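Local coordinates for capsular polysaccharide export system protein KpsC (Thermosulfurimonas dismutans, PDB 6MGB) that is a beta-(2,4)-Kdo transferase that binds CMP and probably takes part in building the conserved glycolipid anchor of Gram-negative bacterial capsules, at residues 127-132 with 316-321; 132-137 with 254-259; 271-276 with 290-295. All coordinates share one frame; numbering follows the deposited sequence. Where two conformers were deposited one is given.

Interaction 1. Residues 127-132 with 316-321; sequences ERALKL and DVINHL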
loop_
_atom_site.group_PDB
_atom_site.type_symbol
_atom_site.label_atom_id
_atom_site.label_comp_id
_atom_site.label_asym_id
_atom_site.label_seq_id
_atom_site.Cartn_x
_atom_site.Cartn_y
_atom_site.Cartn_z
ATOM N N GLU A 127 -2.599 4.556 18.397
ATOM C CA GLU A 127 -3.872 5.244 18.591
ATOM C C GLU A 127 -3.765 6.709 18.184
ATOM O O GLU A 127 -4.647 7.244 17.503
ATOM C CB GLU A 127 -4.316 5.129 20.050
ATOM C CG GLU A 127 -4.784 3.744 20.456
ATOM C CD GLU A 127 -5.299 3.703 21.882
ATOM O OE1 GLU A 127 -5.388 4.776 22.514
ATOM O OE2 GLU A 127 -5.616 2.597 22.371
ATOM N N ARG A 128 -2.685 7.372 18.597
ATOM C CA ARG A 128 -2.507 8.785 18.275
ATOM C C ARG A 128 -2.401 8.995 16.770
ATOM O O ARG A 128 -3.066 9.870 16.201
ATOM C CB ARG A 128 -1.265 9.327 18.983
ATOM C CG ARG A 128 -1.516 9.817 20.401
ATOM C CD ARG A 128 -0.368 9.444 21.328
ATOM N NE ARG A 128 0.932 9.848 20.797
ATOM C CZ ARG A 128 2.099 9.408 21.259
ATOM N NH1 ARG A 128 2.141 8.542 22.262
ATOM N NH2 ARG A 128 3.231 9.831 20.712
ATOM N N ALA A 129 -1.559 8.200 16.105
ATOM C CA ALA A 129 -1.372 8.364 14.668
ATOM C C ALA A 129 -2.657 8.064 13.909
ATOM O O ALA A 129 -3.002 8.768 12.952
ATOM C CB ALA A 129 -0.237 7.461 14.185
ATOM N N LEU A 130 -3.384 7.025 14.324
ATOM C CA LEU A 130 -4.624 6.673 13.643
ATOM C C LEU A 130 -5.651 7.793 13.760
ATOM O O LEU A 130 -6.321 8.136 12.779
ATOM C CB LEU A 130 -5.176 5.365 14.212
ATOM C CG LEU A 130 -6.479 4.835 13.609
ATOM C CD1 LEU A 130 -6.336 4.571 12.115
ATOM C CD2 LEU A 130 -6.903 3.568 14.336
ATOM N N LYS A 131 -5.784 8.385 14.949
ATOM C CA LYS A 131 -6.733 9.479 15.119
ATOM C C LYS A 131 -6.364 10.667 14.239
ATOM O O LYS A 131 -7.236 11.271 13.603
ATOM C CB LYS A 131 -6.798 9.901 16.588
ATOM C CG LYS A 131 -7.707 11.096 16.836
ATOM C CD LYS A 131 -7.821 11.436 18.311
ATOM C CE LYS A 131 -8.522 12.772 18.510
ATOM N NZ LYS A 131 -9.830 12.836 17.797
ATOM N N LEU A 132 -5.078 11.021 14.190
ATOM C CA LEU A 132 -4.651 12.143 13.360
ATOM C C LEU A 132 -4.952 11.886 11.888
ATOM O O LEU A 132 -5.419 12.781 11.175
ATOM C CB LEU A 132 -3.159 12.409 13.567
ATOM C CG LEU A 132 -2.764 13.096 14.878
ATOM C CD1 LEU A 132 -1.266 12.989 15.109
ATOM C CD2 LEU A 132 -3.193 14.559 14.877
ATOM N N ASP A 316 6.386 12.711 12.093
ATOM C CA ASP A 316 7.054 13.751 11.316
ATOM C C ASP A 316 6.373 13.944 9.968
ATOM O O ASP A 316 6.202 15.078 9.504
ATOM C CB ASP A 316 8.528 13.399 11.121
ATOM C CG ASP A 316 9.283 13.303 12.430
ATOM O OD1 ASP A 316 9.017 14.124 13.334
ATOM O OD2 ASP A 316 10.141 12.405 12.554
ATOM N N VAL A 317 5.975 12.846 9.323
ATOM C CA VAL A 317 5.318 12.945 8.025
ATOM C C VAL A 317 3.891 13.454 8.184
ATOM O O VAL A 317 3.416 14.266 7.381
ATOM C CB VAL A 317 5.373 11.584 7.304
ATOM C CG1 VAL A 317 4.401 11.538 6.131
ATOM C CG2 VAL A 317 6.791 11.313 6.820
ATOM N N ILE A 318 3.182 12.991 9.218
ATOM C CA ILE A 318 1.830 13.486 9.464
ATOM C C ILE A 318 1.848 15.001 9.621
ATOM O O ILE A 318 1.113 15.723 8.938
ATOM C CB ILE A 318 1.215 12.794 10.695
ATOM C CG1 ILE A 318 0.951 11.317 10.391
ATOM C CG2 ILE A 318 -0.085 13.486 11.109
ATOM C CD1 ILE A 318 0.442 10.512 11.572
ATOM N N ASN A 319 2.695 15.507 10.522
ATOM C CA ASN A 319 2.783 16.950 10.717
ATOM C C ASN A 319 3.116 17.672 9.419
ATOM O O ASN A 319 2.647 18.793 9.195
ATOM C CB ASN A 319 3.826 17.275 11.787
ATOM C CG ASN A 319 3.298 17.074 13.196
ATOM O OD1 ASN A 319 2.089 17.088 13.427
ATOM N ND2 ASN A 319 4.207 16.892 14.148
ATOM N N HIS A 320 3.918 17.049 8.554
ATOM C CA HIS A 320 4.226 17.656 7.264
ATOM C C HIS A 320 3.011 17.645 6.345
ATOM O O HIS A 320 2.757 18.623 5.631
ATOM C CB HIS A 320 5.399 16.925 6.611
ATOM C CG HIS A 320 5.797 17.485 5.282
ATOM N ND1 HIS A 320 5.471 16.874 4.089
ATOM C CD2 HIS A 320 6.492 18.601 4.955
ATOM C CE1 HIS A 320 5.950 17.588 3.086
ATOM N NE2 HIS A 320 6.574 18.640 3.585
ATOM N N LEU A 321 2.247 16.550 6.348
ATOM C CA LEU A 321 1.074 16.466 5.484
ATOM C C LEU A 321 -0.020 17.430 5.923
ATOM O O LEU A 321 -0.783 17.920 5.082
ATOM C CB LEU A 321 0.537 15.034 5.462
ATOM C CG LEU A 321 1.419 13.974 4.797
ATOM C CD1 LEU A 321 0.778 12.602 4.932
ATOM C CD2 LEU A 321 1.670 14.298 3.332
#

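Interaction 2. Residues 132-137 with 254-259; sequences LIRDHK and LMLGKE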
loop_
_atom_site.group_PDB
_atom_site.type_symbol
_atom_site.label_atom_id
_atom_site.label_comp_id
_atom_site.label_asym_id
_atom_site.label_seq_id
_atom_site.Cartn_x
_atom_site.Cartn_y
_atom_site.Cartn_z
ATOM N N LEU A 132 -5.078 11.021 14.190
ATOM C CA LEU A 132 -4.651 12.143 13.360
ATOM C C LEU A 132 -4.952 11.886 11.888
ATOM O O LEU A 132 -5.419 12.781 11.175
ATOM C CB LEU A 132 -3.159 12.409 13.567
ATOM C CG LEU A 132 -2.764 13.096 14.878
ATOM C CD1 LEU A 132 -1.266 12.989 15.109
ATOM C CD2 LEU A 132 -3.193 14.559 14.877
ATOM N N ILE A 133 -4.693 10.665 11.415
ATOM C CA ILE A 133 -4.944 10.338 10.014
ATOM C C ILE A 133 -6.433 10.421 9.705
ATOM O O ILE A 133 -6.837 10.932 8.654
ATOM C CB ILE A 133 -4.366 8.950 9.682
ATOM C CG1 ILE A 133 -2.835 9.016 9.668
ATOM C CG2 ILE A 133 -4.891 8.443 8.343
ATOM C CD1 ILE A 133 -2.154 7.663 9.630
ATOM N N ARG A 134 -7.273 9.916 10.609
ATOM C CA ARG A 134 -8.718 9.994 10.414
ATOM C C ARG A 134 -9.196 11.439 10.434
ATOM O O ARG A 134 -9.945 11.875 9.551
ATOM C CB ARG A 134 -9.435 9.187 11.497
ATOM C CG ARG A 134 -9.268 7.681 11.392
ATOM C CD ARG A 134 -9.755 6.996 12.661
ATOM N NE ARG A 134 -9.872 5.549 12.507
ATOM C CZ ARG A 134 -10.157 4.712 13.500
ATOM N NH1 ARG A 134 -10.247 3.410 13.265
ATOM N NH2 ARG A 134 -10.347 5.171 14.730
ATOM N N ASP A 135 -8.771 12.201 11.444
ATOM C CA ASP A 135 -9.261 13.567 11.603
ATOM C C ASP A 135 -8.860 14.452 10.430
ATOM O O ASP A 135 -9.664 15.264 9.955
ATOM C CB ASP A 135 -8.745 14.156 12.916
ATOM C CG ASP A 135 -9.414 13.543 14.133
ATOM O OD1 ASP A 135 -10.355 12.741 13.956
ATOM O OD2 ASP A 135 -8.997 13.863 15.267
ATOM N N HIS A 136 -7.627 14.319 9.948
ATOM C CA HIS A 136 -7.126 15.165 8.874
ATOM C C HIS A 136 -7.302 14.544 7.495
ATOM O O HIS A 136 -6.783 15.087 6.514
ATOM C CB HIS A 136 -5.653 15.498 9.116
ATOM C CG HIS A 136 -5.436 16.457 10.243
ATOM N ND1 HIS A 136 -5.176 16.046 11.533
ATOM C CD2 HIS A 136 -5.463 17.811 10.277
ATOM C CE1 HIS A 136 -5.041 17.105 12.310
ATOM N NE2 HIS A 136 -5.210 18.189 11.573
ATOM N N LYS A 137 -8.028 13.432 7.398
ATOM C CA LYS A 137 -8.330 12.798 6.117
ATOM C C LYS A 137 -7.058 12.573 5.301
ATOM O O LYS A 137 -6.957 12.958 4.133
ATOM C CB LYS A 137 -9.351 13.627 5.334
ATOM C CG LYS A 137 -10.665 13.839 6.073
ATOM C CD LYS A 137 -11.727 14.460 5.177
ATOM C CE LYS A 137 -13.031 14.686 5.929
ATOM N NZ LYS A 137 -12.878 15.670 7.036
ATOM N N LEU A 254 -10.746 0.117 5.917
ATOM C CA LEU A 254 -10.711 -0.621 7.176
ATOM C C LEU A 254 -10.344 0.299 8.336
ATOM O O LEU A 254 -10.912 0.191 9.429
ATOM C CB LEU A 254 -9.714 -1.777 7.070
ATOM C CG LEU A 254 -9.930 -3.003 7.960
ATOM C CD1 LEU A 254 -11.213 -3.731 7.593
ATOM C CD2 LEU A 254 -8.740 -3.941 7.843
ATOM N N MET A 255 -9.399 1.215 8.113
ATOM C CA MET A 255 -9.004 2.153 9.158
ATOM C C MET A 255 -10.165 3.037 9.594
ATOM O O MET A 255 -10.173 3.535 10.725
ATOM C CB MET A 255 -7.835 3.009 8.670
ATOM C CG MET A 255 -6.528 2.235 8.539
ATOM S SD MET A 255 -5.285 3.083 7.541
ATOM C CE MET A 255 -5.128 4.631 8.428
ATOM N N LEU A 256 -11.149 3.244 8.720
ATOM C CA LEU A 256 -12.340 4.013 9.053
ATOM C C LEU A 256 -13.478 3.135 9.562
ATOM O O LEU A 256 -14.596 3.632 9.737
ATOM C CB LEU A 256 -12.807 4.816 7.835
ATOM C CG LEU A 256 -11.801 5.819 7.259
ATOM C CD1 LEU A 256 -12.331 6.420 5.968
ATOM C CD2 LEU A 256 -11.483 6.916 8.264
ATOM N N GLY A 257 -13.223 1.851 9.802
ATOM C CA GLY A 257 -14.235 0.971 10.353
ATOM C C GLY A 257 -15.255 0.456 9.364
ATOM O O GLY A 257 -16.318 -0.015 9.779
ATOM N N LYS A 258 -14.970 0.527 8.069
ATOM C CA LYS A 258 -15.903 0.041 7.066
ATOM C C LYS A 258 -15.809 -1.476 6.931
ATOM O O LYS A 258 -14.821 -2.104 7.321
ATOM C CB LYS A 258 -15.625 0.701 5.715
ATOM C CG LYS A 258 -15.565 2.222 5.768
ATOM C CD LYS A 258 -16.861 2.814 6.299
ATOM C CE LYS A 258 -16.803 4.331 6.359
ATOM N NZ LYS A 258 -18.062 4.911 6.906
ATOM N N GLU A 259 -16.866 -2.065 6.376
ATOM C CA GLU A 259 -16.851 -3.477 6.016
ATOM C C GLU A 259 -16.144 -3.630 4.675
ATOM O O GLU A 259 -16.596 -3.081 3.665
ATOM C CB GLU A 259 -18.272 -4.032 5.942
ATOM C CG GLU A 259 -18.345 -5.504 5.565
ATOM C CD GLU A 259 -19.770 -6.015 5.499
ATOM O OE1 GLU A 259 -20.655 -5.257 5.051
ATOM O OE2 GLU A 259 -20.008 -7.172 5.903
#

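Interaction 3. Residues 271-276 with 290-295; sequences WGLTRD and LELFAA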
loop_
_atom_site.group_PDB
_atom_site.type_symbol
_atom_site.label_atom_id
_atom_site.label_comp_id
_atom_site.label_asym_id
_atom_site.label_seq_id
_atom_site.Cartn_x
_atom_site.Cartn_y
_atom_site.Cartn_z
ATOM N N TRP A 271 -6.419 -11.712 8.281
ATOM C CA TRP A 271 -6.126 -11.532 9.697
ATOM C C TRP A 271 -7.386 -11.496 10.553
ATOM O O TRP A 271 -7.297 -11.249 11.761
ATOM C CB TRP A 271 -5.312 -10.253 9.902
ATOM C CG TRP A 271 -4.053 -10.228 9.095
ATOM C CD1 TRP A 271 -3.802 -9.469 7.991
ATOM C CD2 TRP A 271 -2.874 -11.010 9.320
ATOM N NE1 TRP A 271 -2.538 -9.726 7.517
ATOM C CE2 TRP A 271 -1.949 -10.671 8.315
ATOM C CE3 TRP A 271 -2.512 -11.965 10.276
ATOM C CZ2 TRP A 271 -0.684 -11.249 8.239
ATOM C CZ3 TRP A 271 -1.257 -12.536 10.200
ATOM C CH2 TRP A 271 -0.357 -12.178 9.188
ATOM N N GLY A 272 -8.553 -11.743 9.958
ATOM C CA GLY A 272 -9.808 -11.752 10.679
ATOM C C GLY A 272 -10.584 -10.453 10.632
ATOM O O GLY A 272 -11.640 -10.362 11.268
ATOM N N LEU A 273 -10.102 -9.451 9.898
ATOM C CA LEU A 273 -10.752 -8.148 9.831
ATOM C C LEU A 273 -11.516 -7.924 8.533
ATOM O O LEU A 273 -12.222 -6.916 8.416
ATOM C CB LEU A 273 -9.708 -7.036 9.998
ATOM C CG LEU A 273 -8.956 -7.031 11.330
ATOM C CD1 LEU A 273 -7.826 -6.016 11.303
ATOM C CD2 LEU A 273 -9.907 -6.737 12.482
ATOM N N THR A 274 -11.400 -8.833 7.570
ATOM C CA THR A 274 -11.992 -8.666 6.253
ATOM C C THR A 274 -12.815 -9.894 5.897
ATOM O O THR A 274 -12.648 -10.971 6.472
ATOM C CB THR A 274 -10.914 -8.449 5.185
ATOM O OG1 THR A 274 -9.901 -9.453 5.325
ATOM C CG2 THR A 274 -10.284 -7.071 5.324
ATOM N N ARG A 275 -13.709 -9.718 4.931
ATOM C CA ARG A 275 -14.442 -10.832 4.343
ATOM C C ARG A 275 -13.650 -11.303 3.131
ATOM O O ARG A 275 -13.605 -10.617 2.104
ATOM C CB ARG A 275 -15.858 -10.406 3.970
ATOM C CG ARG A 275 -16.457 -9.431 4.967
ATOM C CD ARG A 275 -17.969 -9.412 4.917
ATOM N NE ARG A 275 -18.547 -10.702 5.282
ATOM C CZ ARG A 275 -19.835 -10.898 5.539
ATOM N NH1 ARG A 275 -20.690 -9.886 5.476
ATOM N NH2 ARG A 275 -20.271 -12.108 5.860
ATOM N N ASP A 276 -13.016 -12.465 3.254
ATOM C CA ASP A 276 -12.002 -12.909 2.308
ATOM C C ASP A 276 -12.568 -13.967 1.371
ATOM O O ASP A 276 -13.153 -14.958 1.824
ATOM C CB ASP A 276 -10.785 -13.470 3.047
ATOM C CG ASP A 276 -10.054 -12.417 3.854
ATOM O OD1 ASP A 276 -10.123 -11.228 3.480
ATOM O OD2 ASP A 276 -9.409 -12.779 4.861
ATOM N N LEU A 290 -6.195 -1.921 15.235
ATOM C CA LEU A 290 -5.114 -1.126 15.805
ATOM C C LEU A 290 -3.780 -1.854 15.696
ATOM O O LEU A 290 -2.757 -1.243 15.369
ATOM C CB LEU A 290 -5.426 -0.788 17.262
ATOM C CG LEU A 290 -4.489 0.226 17.922
ATOM C CD1 LEU A 290 -4.606 1.586 17.252
ATOM C CD2 LEU A 290 -4.783 0.337 19.408
ATOM N N GLU A 291 -3.772 -3.164 15.953
ATOM C CA GLU A 291 -2.531 -3.925 15.851
ATOM C C GLU A 291 -2.039 -3.980 14.411
ATOM O O GLU A 291 -0.848 -3.784 14.147
ATOM C CB GLU A 291 -2.731 -5.336 16.402
ATOM C CG GLU A 291 -2.869 -5.398 17.916
ATOM C CD GLU A 291 -3.214 -6.790 18.414
ATOM O OE1 GLU A 291 -3.718 -7.604 17.612
ATOM O OE2 GLU A 291 -2.980 -7.067 19.608
ATOM N N LEU A 292 -2.945 -4.243 13.468
ATOM C CA LEU A 292 -2.572 -4.263 12.058
ATOM C C LEU A 292 -2.022 -2.910 11.625
ATOM O O LEU A 292 -0.992 -2.830 10.948
ATOM C CB LEU A 292 -3.788 -4.652 11.216
ATOM C CG LEU A 292 -3.632 -4.670 9.696
ATOM C CD1 LEU A 292 -2.422 -5.479 9.270
ATOM C CD2 LEU A 292 -4.894 -5.234 9.071
ATOM N N PHE A 293 -2.700 -1.831 12.020
ATOM C CA PHE A 293 -2.236 -0.491 11.680
ATOM C C PHE A 293 -0.869 -0.202 12.290
ATOM O O PHE A 293 0.003 0.379 11.633
ATOM C CB PHE A 293 -3.266 0.538 12.147
ATOM C CG PHE A 293 -2.796 1.960 12.047
ATOM C CD1 PHE A 293 -2.878 2.649 10.850
ATOM C CD2 PHE A 293 -2.278 2.610 13.156
ATOM C CE1 PHE A 293 -2.447 3.956 10.759
ATOM C CE2 PHE A 293 -1.848 3.919 13.071
ATOM C CZ PHE A 293 -1.931 4.593 11.872
ATOM N N ALA A 294 -0.661 -0.596 13.550
ATOM C CA ALA A 294 0.611 -0.324 14.213
ATOM C C ALA A 294 1.774 -0.954 13.454
ATOM O O ALA A 294 2.786 -0.297 13.185
ATOM C CB ALA A 294 0.568 -0.836 15.652
ATOM N N ALA A 295 1.650 -2.233 13.101
ATOM C CA ALA A 295 2.720 -2.900 12.368
ATOM C C ALA A 295 2.871 -2.323 10.963
ATOM O O ALA A 295 3.987 -2.043 10.511
ATOM C CB ALA A 295 2.450 -4.403 12.302
#

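Interaction 1. Residues 127-132 with 316-321
Ile318 sets CG1 beside its backbone N (chi1 -69°) and carries the branch on extended to CD1 (chi2 176°), while CG2 lies anti to that same N. The two branches therefore part, and each finds a different residue on helix 120-135. The long one ends at Ala129, where Ile318 CD1 lies 4.1 Å from Ala129 CB and equally far from Ala129 O. The short one meets the root of a leucine: Ile318 CG2 is 4.1 Å from Leu132 CB. Ala129 and Leu132 are three residues apart on one face of their helix, so a single branched side chain spans both. Phe293 and Phe315 also touch Ala129, placing its methyl in an apolar layer shared with helix 289-299. Helix 314-322 follows strands 302-305 and 310-312, which belong to the mixed sheet; the chain has by then come back from the parallel one, the C-terminal return familiar in GT-B enzymes. Here that last helix rests against helix 120-135. With methyl and methylene groups alone as side-chain partners, at ordinary van der Waals spacing, the fit depends on shape and burial and not on directional bonds.

Interaction 2. Residues 132-137 with 254-259
Arg134 reaches the backbone of Met255 side-on, pointing two nitrogens at one oxygen. Arg134 NE donates to Met255 O at 2.7 Å, with a bent N-H...O angle of 135°. The second bond, from Arg134 NH1 to Met255 O, measures 2.5 Å, which is very short and of doubtful length; both bonds belong to one of two deposited conformers. The oxygen lies close to the guanidinium plane, while the two donors straddle the plane of the carbonyl. An extended run from CG to NE carries the charged group this far, and on the way Arg134 CG passes Leu256 CD2 at 3.9 Å, the two side chains lying antiparallel. Beside this polar grip, the bend at chi3 of Met255 (58°) turns its methyl to Ile133, with Met255 CE 3.8 Å from Ile133 CG2. Phe293 packs on both of these residues, and Val233 and Leu236 of helix 232-236 touch Leu256. Near the C-terminal end of helix 248-255, the Met255 carbonyl would probably attract a cation all the more. Both helices finish here in Schellman motifs, with Lys137 and Gly257 as the positive-phi C-prime residues. Helix 248-255 also carries Gln248 and Glu252, which bind CMP, so Arg134 holds the C-terminal part of a helix that serves the nucleotide site of this GT-B fold.

Interaction 3. Residues 271-276 with 290-295
Leu273 and Leu292 meet where a loop leading to strand 275-276, at the edge of the parallel sheet in this GT-B fold, folds over helix 289-299. Leu292 holds CG anti to its backbone N (chi1 177°), sending both methyls toward the loop, and they divide the work. Leu292 CD2 lies 3.8 Å from Leu273 CD1, the two leucines overlapping head to tail. Leu292 CD1 comes within 4.4 Å of Trp271 CD1, a looser approach that is oblique to the indole ring. Leu273 has the other common conformation, with CG beside the backbone N and anti to the carbonyl carbon, and this aims its methyl at the helix. The Trp271 ring is pinned at its polar end by a hydrogen bond from NE1 to Phe267 O, and Leu112 of helix 107-114 touches both the indole and Leu292. Leu254 of helix 248-255 also touches Leu273. Between Trp271 and Leu273 the chain turns at Gly272, with phi at 96°; at its backbone angles a side chain would press on the carbonyl O of Trp271. Past the leucine the loop is tied to the strand residue Asp276 by its own polar link: Thr274 OG1 donates to Asp276 OD1 at 2.6 Å, meeting that oxygen on its syn side and 25° out of the carboxylate plane.

Interactions 1 and 2 work successive parts of helix 120-135 and share Leu132: residues 127-132 of the helix meet the last helix, and 132-137 at its end meet 254-259. Interaction 3 uses neither of those pairs, yet Phe293 of its helix packs on Ala129, Ile133 and Met255, joining all three contacts into one apolar region. Interactions 1 and 3 are buried and depend across their interfaces on aliphatic and indole carbons. Interaction 2 is only partly buried, and there an exposed arginine adds a charged grip on a backbone carbonyl. A salt bridge from Arg275 NH1 to Glu259 OE2 further ties 271-276 to 254-259, although Arg275 is poorly ordered.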